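Local structure of tartronic semialdehyde reductase (Salmonella typhimurium, 1YB4) at residues E218-R223 with L277-M282; N267-N272 with V283-L288. The protein catalyses the NAD(P)H-dependent reduction of tartronate semialdehyde (2-hydroxy-3-oxopropanoate) to (R)-glycerate, as a tetrameric enzyme of the 3-hydroxyisobutyrate dehydrogenase-related family. All blocks are in the same frame, centred on the assembly; numbering follows the deposited sequence.

Contact 1: residues E218-R223 with L277-M282; sequences EVHGER and LDHSAM
His220 and Ser280 mark the closest backbone approach, their CA atoms 5.5 Å apart, where one turn of helix 215-225 faces the loop between helices 257-271 and 283-290. That loop holds a short 3-10 segment, 279-281, within the all-helical C-terminal domain of this dehydrogenase family. His220 and Arg223, three residues apart on the helix, carry its side of the contact. Arg223 runs extended from CG to NE and reaches Asp278 with NH1, 3.0 Å from OD2, in a salt bridge that ties the helix to the loop. The grip is skewed: guanidinium and carboxylate planes lie 74° apart, and NH1 comes in on the syn side of OD2 but 30° out of the carboxylate plane. The same oxygen lies within hydrogen-bonding range of Ser280 N, as in an Asx turn, though the model is tight there. Asp278 OD1 takes a weak hydrogen bond from Phe233 N. Beside the salt bridge, Ser280 lays its CB against the edge of the His220 ring, near the ring plane, and its OG against Arg223 CB. His279 has its stronger partner in His238, through ND1, while Phe211 of the second subunit meets the His220 ring at about a right angle. Between the two imidazoles, inclined at 61°, a weak hydrogen bond joins His279 NE2 to His220 NE2 at 3.2 Å.

Contact 2: residues N267-N272 with V283-L288; sequences NTCAAN and VQALEL
Thr268 meets helix 283-290 with its methyl: CG2, anti to the backbone N, lies 3.8 Å from Leu288 CD2 and 4.2 Å from Ala285 CB. This is a near-perpendicular helix-helix packing in the C-terminal domain, the local axes 8.9 Å apart and crossing at 85°. The other branch of Thr268, OG1, serves the tetramer, bonding to Met289 O of the third subunit and Asn255 ND2 of the fourth. At Cys269 the backbones come closest, its CA 5.8 Å from that of Ala285, and SG rests 3.9 Å from the Ala285 methyl. Asn272, near the C-terminal end of helix 257-271, turns its amide back over the last turn, where ND2 donates to Thr268 O at 2.7 Å with an N-H...O angle of 159°. That bond fixes the amide while Leu288 CD2 comes from the opposite direction to lie 3.5 Å from ND2. Leu288 also packs on Leu288 of the third subunit, which places this crossing beside a subunit interface. Across the two segments the contact is therefore held by van der Waals packing of methyls, sulfur and an amide, while Thr268 OG1 is engaged by other subunits and Asn272 ND2 by Thr268 O of its own segment.

Contacts 1 and 2 alternate along the chain, with centres 13 Å apart: helix 257-271 comes between the two halves of contact 1, and segment 277-282 leads into segment 283-288. They touch where the sulfur of Cys269 lies 4.0 Å from both Ala281 O and Met282 CA, and where Leu277 CD1 meets Gln284 OE1 at 3.8 Å. Residues 278-280 of the connection thus bear on helix 215-225, and Ala281 and Met282 on Cys269 of helix 257-271. Contact 1 is the one nearer the predicted active-site Lys172, whose side chain is about 10 Å from that of His279; contact 2 instead borders the third and fourth subunits, away from that site.

Contact 1: residues E218-R223 with L277-M282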
# COMPACT_ATOMS: atom_id res chain seq x y z
N GLU A 218 -23.19 1.98 -8.12
CA GLU A 218 -24.57 1.70 -8.45
C GLU A 218 -24.88 0.21 -8.44
O GLU A 218 -25.75 -0.25 -7.69
CB GLU A 218 -24.91 2.26 -9.82
CG GLU A 218 -26.38 2.22 -10.13
CD GLU A 218 -26.66 2.53 -11.57
OE1 GLU A 218 -25.87 3.32 -12.16
OE2 GLU A 218 -27.65 2.00 -12.11
N VAL A 219 -24.17 -0.55 -9.28
CA VAL A 219 -24.38 -1.98 -9.36
C VAL A 219 -23.72 -2.74 -8.21
O VAL A 219 -24.42 -3.30 -7.36
CB VAL A 219 -23.86 -2.55 -10.69
CG1 VAL A 219 -24.12 -4.06 -10.74
CG2 VAL A 219 -24.57 -1.85 -11.87
N HIS A 220 -22.39 -2.77 -8.19
CA HIS A 220 -21.64 -3.47 -7.16
C HIS A 220 -21.95 -2.99 -5.75
O HIS A 220 -21.94 -3.78 -4.80
CB HIS A 220 -20.15 -3.34 -7.44
CG HIS A 220 -19.75 -3.85 -8.78
ND1 HIS A 220 -20.05 -3.17 -9.94
CD2 HIS A 220 -19.18 -5.02 -9.16
CE1 HIS A 220 -19.67 -3.91 -10.98
NE2 HIS A 220 -19.14 -5.03 -10.53
N GLY A 221 -22.21 -1.70 -5.62
CA GLY A 221 -22.55 -1.18 -4.30
C GLY A 221 -23.72 -1.97 -3.77
O GLY A 221 -23.70 -2.50 -2.66
N GLU A 222 -24.76 -2.07 -4.60
CA GLU A 222 -25.97 -2.80 -4.26
C GLU A 222 -25.65 -4.27 -3.92
O GLU A 222 -26.13 -4.80 -2.91
CB GLU A 222 -26.94 -2.73 -5.45
CG GLU A 222 -28.36 -3.21 -5.16
CD GLU A 222 -29.22 -2.14 -4.51
OE1 GLU A 222 -28.89 -1.71 -3.38
OE2 GLU A 222 -30.23 -1.74 -5.13
N ARG A 223 -24.84 -4.91 -4.75
CA ARG A 223 -24.46 -6.29 -4.52
C ARG A 223 -23.85 -6.53 -3.14
O ARG A 223 -24.00 -7.60 -2.56
CB ARG A 223 -23.49 -6.76 -5.61
CG ARG A 223 -24.11 -6.96 -6.98
CD ARG A 223 -23.05 -7.29 -8.04
NE ARG A 223 -23.61 -7.32 -9.39
CZ ARG A 223 -22.91 -7.55 -10.50
NH1 ARG A 223 -21.61 -7.78 -10.44
NH2 ARG A 223 -23.52 -7.54 -11.68
N LEU A 277 -16.63 -16.21 -6.15
CA LEU A 277 -17.73 -15.27 -6.03
C LEU A 277 -17.53 -14.08 -6.95
O LEU A 277 -16.48 -13.93 -7.58
CB LEU A 277 -17.83 -14.81 -4.58
CG LEU A 277 -17.82 -15.97 -3.57
CD1 LEU A 277 -17.53 -15.44 -2.18
CD2 LEU A 277 -19.16 -16.69 -3.61
N ASP A 278 -18.57 -13.25 -7.04
CA ASP A 278 -18.55 -12.04 -7.86
C ASP A 278 -17.51 -11.10 -7.26
O ASP A 278 -17.42 -10.96 -6.05
CB ASP A 278 -19.92 -11.38 -7.82
CG ASP A 278 -19.99 -10.15 -8.69
OD1 ASP A 278 -19.89 -10.31 -9.92
OD2 ASP A 278 -20.14 -9.04 -8.14
N HIS A 279 -16.72 -10.43 -8.11
CA HIS A 279 -15.70 -9.55 -7.57
C HIS A 279 -16.23 -8.47 -6.64
O HIS A 279 -15.45 -7.70 -6.05
CB HIS A 279 -14.83 -8.95 -8.68
CG HIS A 279 -15.61 -8.30 -9.79
ND1 HIS A 279 -15.00 -7.77 -10.90
CD2 HIS A 279 -16.93 -8.06 -9.93
CE1 HIS A 279 -15.91 -7.22 -11.68
NE2 HIS A 279 -17.09 -7.38 -11.12
N SER A 280 -17.55 -8.40 -6.50
CA SER A 280 -18.15 -7.43 -5.59
C SER A 280 -17.92 -8.00 -4.19
O SER A 280 -18.04 -7.31 -3.18
CB SER A 280 -19.65 -7.27 -5.87
OG SER A 280 -20.33 -8.51 -5.76
N ALA A 281 -17.56 -9.28 -4.16
CA ALA A 281 -17.26 -9.97 -2.91
C ALA A 281 -16.01 -9.38 -2.24
O ALA A 281 -15.65 -9.74 -1.12
CB ALA A 281 -17.07 -11.44 -3.18
N MSE A 282 -15.35 -8.49 -2.97
CA MSE A 282 -14.17 -7.80 -2.50
C MSE A 282 -14.41 -7.24 -1.11
O MSE A 282 -13.54 -7.31 -0.24
CB MSE A 282 -13.84 -6.64 -3.45
CG MSE A 282 -12.90 -5.58 -2.92
SE MSE A 282 -11.08 -6.20 -2.77
CE MSE A 282 -10.96 -6.31 -0.89

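Contact 2: residues N267-N272 with V283-L288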
# COMPACT_ATOMS: atom_id res chain seq x y z
N ASN A 267 -6.27 -11.82 -2.68
CA ASN A 267 -5.61 -12.99 -2.12
C ASN A 267 -6.26 -13.31 -0.79
O ASN A 267 -6.37 -14.48 -0.41
CB ASN A 267 -4.11 -12.74 -1.92
CG ASN A 267 -3.31 -12.86 -3.20
OD1 ASN A 267 -3.76 -13.46 -4.17
ND2 ASN A 267 -2.09 -12.31 -3.20
N THR A 268 -6.69 -12.27 -0.08
CA THR A 268 -7.37 -12.47 1.19
C THR A 268 -8.74 -13.09 0.92
O THR A 268 -9.19 -13.96 1.67
CB THR A 268 -7.47 -11.13 1.98
OG1 THR A 268 -6.17 -10.77 2.45
CG2 THR A 268 -8.41 -11.24 3.19
N CYS A 269 -9.40 -12.68 -0.15
CA CYS A 269 -10.70 -13.26 -0.48
C CYS A 269 -10.52 -14.77 -0.79
O CYS A 269 -11.18 -15.62 -0.17
CB CYS A 269 -11.34 -12.56 -1.68
SG CYS A 269 -11.77 -10.79 -1.44
N ALA A 270 -9.63 -15.09 -1.72
CA ALA A 270 -9.38 -16.48 -2.08
C ALA A 270 -9.05 -17.27 -0.82
O ALA A 270 -9.49 -18.39 -0.67
CB ALA A 270 -8.23 -16.59 -3.07
N ALA A 271 -8.30 -16.66 0.08
CA ALA A 271 -7.92 -17.32 1.32
C ALA A 271 -9.12 -17.58 2.20
O ALA A 271 -9.06 -18.39 3.13
CB ALA A 271 -6.93 -16.46 2.08
N ASN A 272 -10.22 -16.89 1.93
CA ASN A 272 -11.41 -17.04 2.74
C ASN A 272 -12.64 -17.40 1.91
O ASN A 272 -13.74 -16.91 2.15
CB ASN A 272 -11.64 -15.75 3.55
CG ASN A 272 -10.52 -15.50 4.58
OD1 ASN A 272 -10.53 -16.05 5.68
ND2 ASN A 272 -9.54 -14.67 4.20
N VAL A 283 -15.60 -6.68 -0.90
CA VAL A 283 -15.97 -6.05 0.36
C VAL A 283 -15.70 -6.91 1.57
O VAL A 283 -15.40 -6.41 2.66
CB VAL A 283 -17.46 -5.62 0.34
CG1 VAL A 283 -18.35 -6.83 0.18
CG2 VAL A 283 -17.81 -4.84 1.61
N GLN A 284 -15.78 -8.22 1.39
CA GLN A 284 -15.55 -9.13 2.50
C GLN A 284 -14.13 -9.01 3.06
O GLN A 284 -13.91 -9.22 4.25
CB GLN A 284 -15.83 -10.57 2.07
CG GLN A 284 -17.28 -10.81 1.67
CD GLN A 284 -17.61 -12.28 1.52
OE1 GLN A 284 -17.12 -12.95 0.61
NE2 GLN A 284 -18.44 -12.79 2.42
N ALA A 285 -13.18 -8.67 2.20
CA ALA A 285 -11.80 -8.54 2.65
C ALA A 285 -11.66 -7.42 3.64
O ALA A 285 -10.99 -7.57 4.66
CB ALA A 285 -10.88 -8.31 1.48
N LEU A 286 -12.30 -6.29 3.36
CA LEU A 286 -12.22 -5.18 4.30
C LEU A 286 -13.09 -5.42 5.53
O LEU A 286 -12.79 -4.92 6.62
CB LEU A 286 -12.59 -3.88 3.60
CG LEU A 286 -11.48 -3.58 2.60
CD1 LEU A 286 -11.80 -4.22 1.28
CD2 LEU A 286 -11.33 -2.12 2.43
N GLU A 287 -14.17 -6.19 5.37
CA GLU A 287 -15.02 -6.49 6.52
C GLU A 287 -14.17 -7.31 7.48
O GLU A 287 -14.17 -7.08 8.68
CB GLU A 287 -16.27 -7.26 6.11
CG GLU A 287 -17.27 -6.43 5.31
CD GLU A 287 -18.42 -7.26 4.77
OE1 GLU A 287 -18.16 -8.40 4.32
OE2 GLU A 287 -19.57 -6.78 4.77
N LEU A 288 -13.41 -8.26 6.93
CA LEU A 288 -12.55 -9.13 7.74
C LEU A 288 -11.49 -8.30 8.48
O LEU A 288 -11.26 -8.49 9.68
CB LEU A 288 -11.86 -10.15 6.83
CG LEU A 288 -10.92 -11.17 7.48
CD1 LEU A 288 -11.70 -12.01 8.46
CD2 LEU A 288 -10.30 -12.07 6.41